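Local coordinates for protein SAS-6 (Leishmania major, PDB 4CKM) that probably builds the ninefold-symmetric cartwheel at the core of centrioles and basal bodies, using this N-terminal head domain to join its dimers, at residues 41-46 and 128-133; 57-62 and 83-88; 100-105 and 113-118; 134-139 and 155-160. All blocks are in the same frame, centred on the assembly; numbering follows the deposited sequence.

In the fold
All four contacts belong to the SAS-6 head, a seven-stranded sheet with two helices packed against it. Interactions 1 and 2 have centres about 12 Å apart and join through neighbouring strands, where V45 O lies 2.7 Å from L61 N. The centre of interaction 4 is also about 12 Å from that of interaction 1: V45 CG2 packs on L138 CD1 at 3.7 Å, and I129 leans on the same strand. Interaction 3 sits at the other end of helix 117-130, about 23 Å from interaction 1 and 28 Å from interaction 2, centre to centre. Interactions 3 and 4 both reach the second subunit, consistent with the head-to-head dimers of this family.

Interaction 1 of 4, residues 41-46 and 128-133; sequences LETTVM and DIADGA
V45 and A130 bring their CA atoms to 4.8 Å where strand 39-50 runs past the C-terminal end of helix 117-130. The A130 methyl carries the contact. It points at the strand and touches three consecutive residues. V45 CG1 meets A130 CB at 3.6 Å. T44 O comes to 3.5 Å of A130 CB. T43 turns both OG1, at 3.8 Å, and CG2 to the same A130 CB. With CG1 opposite its carbonyl carbon (chi1 -74°), V45 presents that branch to A130. V45 CG1 also lies, more loosely, 4.4 Å from I129 CG2. Just beyond, a water ties the backbones together, accepting from M46 N at 3.1 Å and donating to I129 O at 3.0 Å. That carbonyl also receives G132 N, one of the two bonds of the Schellman motif in which G132, with positive phi, ends the helix. Earlier in the strand, L41 continues the packing onto V123 and L126 of the helix, while I129 also touches Y136 and L138. The chemistry is therefore split: methyl-sized van der Waals packing lets the helix approach closely, and one bridging water gives a strand N-H and a helix-end carbonyl a shared polar partner.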
loop_
_atom_site.group_PDB
_atom_site.type_symbol
_atom_site.label_atom_id
_atom_site.label_comp_id
_atom_site.label_asym_id
_atom_site.label_seq_id
_atom_site.Cartn_x
_atom_site.Cartn_y
_atom_site.Cartn_z
ATOM N N LEU A 41 -20.142 4.149 14.778
ATOM C CA LEU A 41 -19.380 5.372 14.730
ATOM C C LEU A 41 -20.108 6.388 13.939
ATOM O O LEU A 41 -20.561 6.113 12.837
ATOM C CB LEU A 41 -18.016 5.174 14.083
ATOM C CG LEU A 41 -17.124 6.423 14.200
ATOM C CD1 LEU A 41 -16.628 6.604 15.624
ATOM C CD2 LEU A 41 -15.943 6.353 13.247
ATOM N N GLU A 42 -20.209 7.577 14.521
ATOM C CA GLU A 42 -20.758 8.733 13.868
ATOM C C GLU A 42 -19.943 9.899 14.417
ATOM O O GLU A 42 -20.044 10.230 15.591
ATOM C CB GLU A 42 -22.232 8.861 14.225
ATOM C CG GLU A 42 -22.917 10.047 13.568
ATOM C CD GLU A 42 -24.435 9.933 13.561
ATOM O OE1 GLU A 42 -24.998 9.066 14.268
ATOM O OE2 GLU A 42 -25.072 10.714 12.827
ATOM N N THR A 43 -19.087 10.487 13.596
ATOM C CA THR A 43 -18.149 11.470 14.103
ATOM C C THR A 43 -17.652 12.344 12.984
ATOM O O THR A 43 -18.133 12.243 11.845
ATOM C CB THR A 43 -16.979 10.791 14.860
ATOM O OG1 THR A 43 -16.239 11.770 15.579
ATOM C CG2 THR A 43 -16.024 10.051 13.935
ATOM N N THR A 44 -16.717 13.230 13.318
ATOM C CA THR A 44 -16.136 14.136 12.342
ATOM C C THR A 44 -14.650 13.924 12.314
ATOM O O THR A 44 -14.035 13.628 13.337
ATOM C CB THR A 44 -16.502 15.581 12.664
ATOM O OG1 THR A 44 -17.922 15.696 12.540
ATOM C CG2 THR A 44 -15.864 16.562 11.665
ATOM N N VAL A 45 -14.074 13.976 11.122
ATOM C CA VAL A 45 -12.642 13.742 10.973
ATOM C C VAL A 45 -12.121 14.677 9.925
ATOM O O VAL A 45 -12.850 15.044 9.008
ATOM C CB VAL A 45 -12.305 12.301 10.534
ATOM C CG1 VAL A 45 -12.486 11.348 11.677
ATOM C CG2 VAL A 45 -13.184 11.872 9.365
ATOM N N MET A 46 -10.854 15.054 10.065
ATOM C CA MET A 46 -10.190 15.847 9.041
ATOM C C MET A 46 -9.759 14.918 7.905
ATOM O O MET A 46 -9.159 13.865 8.140
ATOM C CB MET A 46 -8.961 16.554 9.623
ATOM C CG MET A 46 -9.293 17.586 10.679
ATOM S SD MET A 46 -10.278 18.887 9.947
ATOM C CE MET A 46 -10.781 19.755 11.428
ATOM N N ASP A 128 -9.664 7.021 16.541
ATOM C CA ASP A 128 -8.409 7.592 17.000
ATOM C C ASP A 128 -8.003 8.827 16.200
ATOM O O ASP A 128 -7.487 9.797 16.739
ATOM C CB ASP A 128 -7.308 6.538 16.997
ATOM C CG ASP A 128 -7.576 5.417 18.009
ATOM O OD1 ASP A 128 -8.326 5.650 18.987
ATOM O OD2 ASP A 128 -7.046 4.295 17.829
ATOM N N ILE A 129 -8.279 8.811 14.912
ATOM C CA ILE A 129 -8.008 9.968 14.091
ATOM C C ILE A 129 -8.921 11.136 14.478
ATOM O O ILE A 129 -8.484 12.277 14.554
ATOM C CB ILE A 129 -8.161 9.620 12.608
ATOM C CG1 ILE A 129 -7.077 8.636 12.201
ATOM C CG2 ILE A 129 -8.096 10.872 11.748
ATOM C CD1 ILE A 129 -7.294 8.031 10.833
ATOM N N ALA A 130 -10.195 10.848 14.691
ATOM C CA ALA A 130 -11.145 11.852 15.158
ATOM C C ALA A 130 -10.701 12.464 16.481
ATOM O O ALA A 130 -10.775 13.663 16.655
ATOM C CB ALA A 130 -12.519 11.235 15.317
ATOM N N ASP A 131 -10.206 11.646 17.398
ATOM C CA ASP A 131 -9.826 12.129 18.729
ATOM C C ASP A 131 -8.561 12.970 18.758
ATOM O O ASP A 131 -8.196 13.459 19.806
ATOM C CB ASP A 131 -9.647 10.949 19.694
ATOM C CG ASP A 131 -10.967 10.281 20.045
ATOM O OD1 ASP A 131 -12.038 10.821 19.687
ATOM O OD2 ASP A 131 -10.933 9.196 20.667
ATOM N N GLY A 132 -7.884 13.139 17.628
ATOM C CA GLY A 132 -6.584 13.786 17.622
ATOM C C GLY A 132 -5.492 12.862 18.148
ATOM O O GLY A 132 -4.328 13.263 18.199
ATOM N N ALA A 133 -5.851 11.616 18.480
ATOM C CA ALA A 133 -4.966 10.674 19.181
ATOM C C ALA A 133 -4.370 9.557 18.322
ATOM O O ALA A 133 -4.167 8.459 18.831
ATOM C CB ALA A 133 -5.732 10.049 20.336
HETATM O O HOH W 1 -9.383 14.545 12.784
#

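Interaction 2 of 4, residues 57-62 and 83-88; sequences QVRPLG and LTDPTD
R59 and D85 form the polar centre of this contact. NH2 of R59 gives a bond to D85 OD2 at 2.8 Å, arriving on the anti lone pair, while NE of R59 adds a weak second bond to the same oxygen. OD2 lies at the edge of the guanidinium; both nitrogens share it and the planes are 44° apart, so this is not the two-oxygen, coplanar arrangement. CG of R59 sits between its backbone N and carbonyl carbon (chi1 81°), and a bend farther out at chi3 carries the guanidinium across to the aspartate. Beneath the ion pair L61 packs its two branches differently: CD2 lies 3.3 Å from T84 O and also against D85 CB, whereas CD1 meets L83 CG at 4.0 Å. The backbones are joined where G62 and T84 make an antiparallel hydrogen-bonded pair, with G62 N to T84 O and T84 N to G62 O both 2.8 Å. Outside this shell, T87 N, making an Asx turn, and T87 OG1 both reach D85 OD1 from the same face of its plane, within the type I turn 85-88. A water joins OD1 to P60 O, and T49 OG1 binds NH1 of R59. The two carboxylate oxygens thus divide the work: OD2 takes the arginine while OD1 fixes the turn 85-88, and the nearby positive charge probably favours the ionised aspartate.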
loop_
_atom_site.group_PDB
_atom_site.type_symbol
_atom_site.label_atom_id
_atom_site.label_comp_id
_atom_site.label_asym_id
_atom_site.label_seq_id
_atom_site.Cartn_x
_atom_site.Cartn_y
_atom_site.Cartn_z
ATOM N N GLN A 57 -7.506 20.006 -0.410
ATOM C CA GLN A 57 -7.752 20.764 0.815
ATOM C C GLN A 57 -8.019 19.796 1.950
ATOM O O GLN A 57 -8.517 18.694 1.733
ATOM C CB GLN A 57 -8.945 21.695 0.667
ATOM C CG GLN A 57 -10.233 20.942 0.445
ATOM C CD GLN A 57 -11.475 21.798 0.564
ATOM O OE1 GLN A 57 -11.701 22.484 1.556
ATOM N NE2 GLN A 57 -12.315 21.715 -0.443
ATOM N N VAL A 58 -7.715 20.230 3.168
ATOM C CA VAL A 58 -7.995 19.450 4.354
ATOM C C VAL A 58 -9.208 20.058 5.029
ATOM O O VAL A 58 -9.245 21.254 5.294
ATOM C CB VAL A 58 -6.781 19.426 5.297
ATOM C CG1 VAL A 58 -7.163 18.921 6.671
ATOM C CG2 VAL A 58 -5.672 18.553 4.705
ATOM N N ARG A 59 -10.209 19.229 5.282
ATOM C CA ARG A 59 -11.490 19.704 5.744
ATOM C C ARG A 59 -12.214 18.672 6.600
ATOM O O ARG A 59 -11.961 17.484 6.493
ATOM C CB ARG A 59 -12.332 20.105 4.545
ATOM C CG ARG A 59 -13.006 18.953 3.841
ATOM C CD ARG A 59 -13.213 19.257 2.380
ATOM N NE ARG A 59 -14.549 18.929 1.925
ATOM C CZ ARG A 59 -14.868 18.561 0.684
ATOM N NH1 ARG A 59 -13.948 18.399 -0.264
ATOM N NH2 ARG A 59 -16.129 18.302 0.399
ATOM N N PRO A 60 -13.111 19.124 7.473
ATOM C CA PRO A 60 -13.779 18.169 8.353
ATOM C C PRO A 60 -14.899 17.442 7.622
ATOM O O PRO A 60 -15.705 18.076 6.952
ATOM C CB PRO A 60 -14.313 19.045 9.492
ATOM C CG PRO A 60 -14.462 20.414 8.910
ATOM C CD PRO A 60 -13.570 20.512 7.692
ATOM N N LEU A 61 -14.915 16.115 7.714
ATOM C CA LEU A 61 -15.979 15.326 7.102
ATOM C C LEU A 61 -16.666 14.483 8.144
ATOM O O LEU A 61 -16.057 14.044 9.124
ATOM C CB LEU A 61 -15.434 14.422 5.980
ATOM C CG LEU A 61 -14.904 15.086 4.704
ATOM C CD1 LEU A 61 -14.355 14.058 3.713
ATOM C CD2 LEU A 61 -15.974 15.941 4.028
ATOM N N GLY A 62 -17.952 14.261 7.939
ATOM C CA GLY A 62 -18.680 13.302 8.767
ATOM C C GLY A 62 -18.333 11.884 8.314
ATOM O O GLY A 62 -18.291 11.579 7.116
ATOM N N LEU A 83 -19.370 8.730 4.159
ATOM C CA LEU A 83 -18.617 9.942 4.296
ATOM C C LEU A 83 -19.507 11.092 3.847
ATOM O O LEU A 83 -20.078 11.046 2.749
ATOM C CB LEU A 83 -17.419 9.837 3.382
ATOM C CG LEU A 83 -16.140 10.507 3.818
ATOM C CD1 LEU A 83 -15.717 10.005 5.183
ATOM C CD2 LEU A 83 -15.073 10.222 2.763
ATOM N N THR A 84 -19.647 12.114 4.684
ATOM C CA THR A 84 -20.435 13.290 4.294
ATOM C C THR A 84 -19.713 14.596 4.544
ATOM O O THR A 84 -18.728 14.648 5.284
ATOM C CB THR A 84 -21.769 13.350 5.052
ATOM O OG1 THR A 84 -21.520 13.281 6.458
ATOM C CG2 THR A 84 -22.652 12.203 4.653
ATOM N N ASP A 85 -20.210 15.646 3.908
ATOM C CA ASP A 85 -19.792 17.018 4.210
ATOM C C ASP A 85 -20.962 17.821 4.835
ATOM O O ASP A 85 -21.959 18.086 4.158
ATOM C CB ASP A 85 -19.294 17.715 2.953
ATOM C CG ASP A 85 -18.541 19.001 3.261
ATOM O OD1 ASP A 85 -18.795 19.641 4.298
ATOM O OD2 ASP A 85 -17.669 19.374 2.465
ATOM N N PRO A 86 -20.833 18.222 6.117
ATOM C CA PRO A 86 -21.915 18.970 6.779
ATOM C C PRO A 86 -22.358 20.215 6.001
ATOM O O PRO A 86 -23.552 20.486 5.879
ATOM C CB PRO A 86 -21.302 19.376 8.131
ATOM C CG PRO A 86 -19.832 19.198 7.985
ATOM C CD PRO A 86 -19.646 18.096 6.985
ATOM N N THR A 87 -21.389 20.926 5.440
ATOM C CA THR A 87 -21.650 22.127 4.663
ATOM C C THR A 87 -22.042 21.834 3.204
ATOM O O THR A 87 -22.108 22.759 2.408
ATOM C CB THR A 87 -20.408 23.055 4.644
ATOM O OG1 THR A 87 -19.441 22.531 3.727
ATOM C CG2 THR A 87 -19.751 23.188 6.032
ATOM N N ASP A 88 -22.284 20.576 2.833
ATOM C CA ASP A 88 -22.649 20.249 1.443
ATOM C C ASP A 88 -23.386 18.908 1.343
ATOM O O ASP A 88 -22.775 17.853 1.502
ATOM C CB ASP A 88 -21.415 20.233 0.529
ATOM C CG ASP A 88 -21.728 19.731 -0.883
ATOM O OD1 ASP A 88 -22.915 19.504 -1.206
ATOM O OD2 ASP A 88 -20.782 19.561 -1.681
HETATM O O HOH W 2 -16.412 20.337 5.835
#

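Interaction 3 of 4, residues 100-105 and 113-118; sequences DDYNAF and VDFHGF
Y102 and F115 meet in an offset edge-to-face pair, the edge of F115 turned to the face of Y102 with planes 73° apart. F115 CD1 lies 3.6 Å from Y102 CG, and F115 CA sits over a face of the tyrosine ring, 4.1 Å from its centroid, as a CH-pi contact. Beside it F105 directs its edge at the face of F118 in a second T-shaped pair, the F105 CE2 to F118 CZ distance being 3.8 Å and the planes 83° apart. The CG atoms of Y102 and F105 both stand opposite their backbone N (chi1 -175° for Y102), which swings both rings off helix 102-109 toward the start of helix 117-130. L111 touches Y102, F105 and F118, while L97 of the sheet lies against F105 and F118. Moving outward, the tyrosine hydroxyl passes F118 CB at 3.6 Å and donates to V113 O at 2.7 Å, from well above the carbonyl plane. At the polar edge, D114 OD1 accepts from G117 N at 2.8 Å, a capping bond at the start of the helix. V113 in turn packs against F163 of the second subunit. The tyrosine thus works at both ends: its ring joins the aromatic cluster, and its OH satisfies a loop carbonyl, tying helix 102-109 to the loop that leads into helix 117-130, beside the second subunit.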
loop_
_atom_site.group_PDB
_atom_site.type_symbol
_atom_site.label_atom_id
_atom_site.label_comp_id
_atom_site.label_asym_id
_atom_site.label_seq_id
_atom_site.Cartn_x
_atom_site.Cartn_y
_atom_site.Cartn_z
ATOM N N ASP A 100 -21.235 -11.764 1.868
ATOM C CA ASP A 100 -21.060 -12.551 0.639
ATOM C C ASP A 100 -19.796 -12.275 -0.116
ATOM O O ASP A 100 -19.236 -13.179 -0.699
ATOM C CB ASP A 100 -22.186 -12.237 -0.354
ATOM C CG ASP A 100 -23.476 -12.820 0.056
ATOM O OD1 ASP A 100 -23.490 -13.545 1.080
ATOM O OD2 ASP A 100 -24.483 -12.541 -0.635
ATOM N N ASP A 101 -19.407 -11.010 -0.185
ATOM C CA ASP A 101 -18.217 -10.631 -0.908
ATOM C C ASP A 101 -16.981 -10.507 -0.020
ATOM O O ASP A 101 -15.932 -10.096 -0.492
ATOM C CB ASP A 101 -18.480 -9.313 -1.592
ATOM C CG ASP A 101 -19.679 -9.377 -2.481
ATOM O OD1 ASP A 101 -19.655 -10.216 -3.391
ATOM O OD2 ASP A 101 -20.650 -8.616 -2.266
ATOM N N TYR A 102 -17.087 -10.841 1.260
ATOM C CA TYR A 102 -16.005 -10.497 2.169
ATOM C C TYR A 102 -14.732 -11.272 1.876
ATOM O O TYR A 102 -13.644 -10.704 1.889
ATOM C CB TYR A 102 -16.377 -10.680 3.629
ATOM C CG TYR A 102 -15.259 -10.200 4.552
ATOM C CD1 TYR A 102 -14.887 -8.857 4.574
ATOM C CD2 TYR A 102 -14.561 -11.089 5.378
ATOM C CE1 TYR A 102 -13.885 -8.402 5.420
ATOM C CE2 TYR A 102 -13.553 -10.645 6.212
ATOM C CZ TYR A 102 -13.218 -9.288 6.223
ATOM O OH TYR A 102 -12.219 -8.822 7.031
ATOM N N ASN A 103 -14.867 -12.556 1.585
ATOM C CA ASN A 103 -13.701 -13.376 1.330
ATOM C C ASN A 103 -12.830 -12.874 0.221
ATOM O O ASN A 103 -11.605 -12.846 0.357
ATOM C CB ASN A 103 -14.102 -14.821 1.099
ATOM C CG ASN A 103 -14.560 -15.475 2.377
ATOM O OD1 ASN A 103 -14.165 -15.065 3.478
ATOM N ND2 ASN A 103 -15.392 -16.484 2.254
ATOM N N ALA A 104 -13.440 -12.470 -0.876
ATOM C CA ALA A 104 -12.670 -11.842 -1.948
ATOM C C ALA A 104 -11.999 -10.549 -1.489
ATOM O O ALA A 104 -10.877 -10.247 -1.867
ATOM C CB ALA A 104 -13.574 -11.553 -3.129
ATOM N N PHE A 105 -12.726 -9.785 -0.685
ATOM C CA PHE A 105 -12.330 -8.437 -0.271
ATOM C C PHE A 105 -11.151 -8.609 0.694
ATOM O O PHE A 105 -10.133 -7.937 0.589
ATOM C CB PHE A 105 -13.571 -7.765 0.361
ATOM C CG PHE A 105 -13.319 -6.454 1.062
ATOM C CD1 PHE A 105 -13.397 -5.251 0.373
ATOM C CD2 PHE A 105 -13.118 -6.416 2.443
ATOM C CE1 PHE A 105 -13.207 -4.036 1.031
ATOM C CE2 PHE A 105 -12.929 -5.207 3.110
ATOM C CZ PHE A 105 -12.982 -4.015 2.398
ATOM N N VAL A 113 -8.548 -10.040 9.863
ATOM C CA VAL A 113 -9.778 -10.101 10.628
ATOM C C VAL A 113 -10.949 -10.652 9.814
ATOM O O VAL A 113 -10.951 -10.583 8.583
ATOM C CB VAL A 113 -10.167 -8.710 11.157
ATOM C CG1 VAL A 113 -9.158 -8.264 12.192
ATOM C CG2 VAL A 113 -10.277 -7.689 10.034
ATOM N N ASP A 114 -11.946 -11.181 10.516
ATOM C CA ASP A 114 -13.133 -11.722 9.872
ATOM C C ASP A 114 -14.170 -10.614 9.720
ATOM O O ASP A 114 -13.912 -9.454 10.064
ATOM C CB ASP A 114 -13.687 -12.902 10.674
ATOM C CG ASP A 114 -14.141 -12.509 12.049
ATOM O OD1 ASP A 114 -14.319 -11.315 12.332
ATOM O OD2 ASP A 114 -14.302 -13.414 12.877
ATOM N N PHE A 115 -15.348 -10.964 9.208
ATOM C CA PHE A 115 -16.334 -9.953 8.866
ATOM C C PHE A 115 -16.854 -9.179 10.068
ATOM O O PHE A 115 -17.136 -7.992 9.959
ATOM C CB PHE A 115 -17.488 -10.587 8.132
ATOM C CG PHE A 115 -18.418 -9.599 7.520
ATOM C CD1 PHE A 115 -18.041 -8.891 6.403
ATOM C CD2 PHE A 115 -19.653 -9.380 8.053
ATOM C CE1 PHE A 115 -18.889 -7.983 5.818
ATOM C CE2 PHE A 115 -20.502 -8.470 7.470
ATOM C CZ PHE A 115 -20.126 -7.782 6.353
ATOM N N HIS A 116 -16.982 -9.841 11.202
ATOM C CA HIS A 116 -17.361 -9.165 12.444
ATOM C C HIS A 116 -16.262 -8.189 12.904
ATOM O O HIS A 116 -16.552 -7.064 13.354
ATOM C CB HIS A 116 -17.628 -10.205 13.545
ATOM C CG HIS A 116 -17.964 -9.607 14.882
ATOM N ND1 HIS A 116 -19.248 -9.222 15.231
ATOM C CD2 HIS A 116 -17.184 -9.313 15.952
ATOM C CE1 HIS A 116 -19.242 -8.714 16.452
ATOM N NE2 HIS A 116 -18.003 -8.763 16.914
ATOM N N GLY A 117 -15.007 -8.635 12.807
ATOM C CA GLY A 117 -13.871 -7.852 13.235
ATOM C C GLY A 117 -13.620 -6.654 12.344
ATOM O O GLY A 117 -13.173 -5.607 12.819
ATOM N N PHE A 118 -13.948 -6.777 11.059
ATOM C CA PHE A 118 -13.551 -5.752 10.106
ATOM C C PHE A 118 -14.030 -4.325 10.448
ATOM O O PHE A 118 -13.224 -3.401 10.476
ATOM C CB PHE A 118 -13.940 -6.110 8.678
ATOM C CG PHE A 118 -13.722 -4.992 7.732
ATOM C CD1 PHE A 118 -12.431 -4.611 7.397
ATOM C CD2 PHE A 118 -14.789 -4.241 7.262
ATOM C CE1 PHE A 118 -12.204 -3.532 6.559
ATOM C CE2 PHE A 118 -14.575 -3.162 6.405
ATOM C CZ PHE A 118 -13.281 -2.813 6.052
#

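Interaction 4 of 4, residues 134-139 and 155-160; sequences SAYELS and LRVLET
Y136 lies obliquely against E159 and V157 on one face of the antiparallel hairpin formed by strands 136-142 and 152-160. One side of its ring, CD1, rests 3.7 Å from E159 CB, and the other, CD2, meets V157 CG1 at 3.9 Å. The carboxylate of E159 is turned 54° from the ring plane and gives its OE1 to H168, whose ring also meets that of Y136. Next along the same face L138 and V157 run alongside each other in the same direction, with L138 CD2 at 3.7 Å from V157 CG2. The other face carries E137, S139, R156 and L158. Here L158 splits its branches: CD1 packs on S139 CB at 3.9 Å, while CD2 stands 3.7 Å above the centre of the R156 guanidinium plane. The end of that arginine leads away from strand 136-142 and makes salt bridges to E167 and to E110 of the second subunit. Four backbone bonds lock the strands, two at E137-L158 and two at S139-R156. The straightest of them runs from L158 N to E137 O, 2.8 Å long with an angle of 174° at the hydrogen.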
loop_
_atom_site.group_PDB
_atom_site.type_symbol
_atom_site.label_atom_id
_atom_site.label_comp_id
_atom_site.label_asym_id
_atom_site.label_seq_id
_atom_site.Cartn_x
_atom_site.Cartn_y
_atom_site.Cartn_z
ATOM N N SER A 134 -4.067 9.836 17.048
ATOM C CA SER A 134 -3.523 8.825 16.123
ATOM C C SER A 134 -2.368 9.329 15.278
ATOM O O SER A 134 -2.321 10.480 14.864
ATOM C CB SER A 134 -4.612 8.328 15.159
ATOM O OG SER A 134 -4.115 7.340 14.270
ATOM N N ALA A 135 -1.470 8.412 14.971
ATOM C CA ALA A 135 -0.401 8.646 14.018
ATOM C C ALA A 135 -0.840 8.561 12.534
ATOM O O ALA A 135 0.010 8.613 11.642
ATOM C CB ALA A 135 0.683 7.609 14.275
ATOM N N TYR A 136 -2.136 8.407 12.272
ATOM C CA TYR A 136 -2.626 8.129 10.950
ATOM C C TYR A 136 -3.372 9.317 10.426
ATOM O O TYR A 136 -3.865 10.109 11.191
ATOM C CB TYR A 136 -3.571 6.909 10.956
ATOM C CG TYR A 136 -2.925 5.567 11.302
ATOM C CD1 TYR A 136 -1.543 5.414 11.376
ATOM C CD2 TYR A 136 -3.708 4.436 11.526
ATOM C CE1 TYR A 136 -0.970 4.188 11.683
ATOM C CE2 TYR A 136 -3.143 3.211 11.833
ATOM C CZ TYR A 136 -1.774 3.093 11.906
ATOM O OH TYR A 136 -1.202 1.879 12.206
ATOM N N GLU A 137 -3.486 9.390 9.108
ATOM C CA GLU A 137 -4.217 10.458 8.417
ATOM C C GLU A 137 -5.215 9.864 7.444
ATOM O O GLU A 137 -5.085 8.710 7.068
ATOM C CB GLU A 137 -3.264 11.296 7.561
ATOM C CG GLU A 137 -2.279 12.140 8.329
ATOM C CD GLU A 137 -1.284 12.858 7.409
ATOM O OE1 GLU A 137 -1.166 12.523 6.203
ATOM O OE2 GLU A 137 -0.597 13.758 7.910
ATOM N N LEU A 138 -6.153 10.684 6.989
ATOM C CA LEU A 138 -7.116 10.282 5.969
ATOM C C LEU A 138 -7.029 11.143 4.713
ATOM O O LEU A 138 -6.877 12.383 4.774
ATOM C CB LEU A 138 -8.538 10.386 6.498
ATOM C CG LEU A 138 -8.863 9.493 7.690
ATOM C CD1 LEU A 138 -10.220 9.867 8.271
ATOM C CD2 LEU A 138 -8.840 8.032 7.263
ATOM N N SER A 139 -7.174 10.469 3.583
ATOM C CA SER A 139 -7.195 11.092 2.278
ATOM C C SER A 139 -8.416 10.563 1.546
ATOM O O SER A 139 -8.786 9.405 1.735
ATOM C CB SER A 139 -5.940 10.720 1.517
ATOM O OG SER A 139 -6.004 11.282 0.226
ATOM N N LEU A 155 -11.072 6.407 -0.259
ATOM C CA LEU A 155 -10.658 6.762 1.090
ATOM C C LEU A 155 -9.438 5.964 1.477
ATOM O O LEU A 155 -9.492 4.733 1.482
ATOM C CB LEU A 155 -11.769 6.439 2.089
ATOM C CG LEU A 155 -11.428 6.796 3.555
ATOM C CD1 LEU A 155 -11.347 8.300 3.729
ATOM C CD2 LEU A 155 -12.467 6.254 4.511
ATOM N N ARG A 156 -8.353 6.655 1.824
ATOM C CA ARG A 156 -7.127 6.014 2.238
ATOM C C ARG A 156 -6.776 6.357 3.698
ATOM O O ARG A 156 -6.912 7.500 4.135
ATOM C CB ARG A 156 -5.993 6.459 1.328
ATOM C CG ARG A 156 -6.163 6.105 -0.138
ATOM C CD ARG A 156 -5.121 6.794 -1.025
ATOM N NE ARG A 156 -3.831 6.108 -0.984
ATOM C CZ ARG A 156 -2.622 6.702 -1.046
ATOM N NH1 ARG A 156 -2.500 8.025 -1.159
ATOM N NH2 ARG A 156 -1.507 5.966 -0.970
ATOM N N VAL A 157 -6.320 5.359 4.446
ATOM C CA VAL A 157 -5.785 5.556 5.778
ATOM C C VAL A 157 -4.283 5.458 5.653
ATOM O O VAL A 157 -3.760 4.417 5.257
ATOM C CB VAL A 157 -6.277 4.488 6.768
ATOM C CG1 VAL A 157 -5.655 4.702 8.132
ATOM C CG2 VAL A 157 -7.793 4.519 6.897
ATOM N N LEU A 158 -3.604 6.555 5.982
ATOM C CA LEU A 158 -2.179 6.727 5.727
ATOM C C LEU A 158 -1.400 6.912 7.014
ATOM O O LEU A 158 -1.897 7.472 7.995
ATOM C CB LEU A 158 -1.961 7.965 4.849
ATOM C CG LEU A 158 -2.750 7.950 3.537
ATOM C CD1 LEU A 158 -2.569 9.275 2.803
ATOM C CD2 LEU A 158 -2.326 6.751 2.673
ATOM N N GLU A 159 -0.171 6.430 7.001
ATOM C CA GLU A 159 0.766 6.629 8.100
ATOM C C GLU A 159 2.041 7.157 7.499
ATOM O O GLU A 159 2.577 6.560 6.570
ATOM C CB GLU A 159 1.078 5.304 8.786
ATOM C CG GLU A 159 2.123 5.412 9.891
ATOM C CD GLU A 159 2.655 4.066 10.374
ATOM O OE1 GLU A 159 2.350 3.019 9.771
ATOM O OE2 GLU A 159 3.408 4.052 11.364
ATOM N N THR A 160 2.528 8.267 8.012
ATOM C CA THR A 160 3.787 8.809 7.544
ATOM C C THR A 160 4.894 8.342 8.476
ATOM O O THR A 160 4.845 8.601 9.647
ATOM C CB THR A 160 3.725 10.341 7.424
ATOM O OG1 THR A 160 2.889 10.689 6.300
ATOM C CG2 THR A 160 5.101 10.907 7.136
#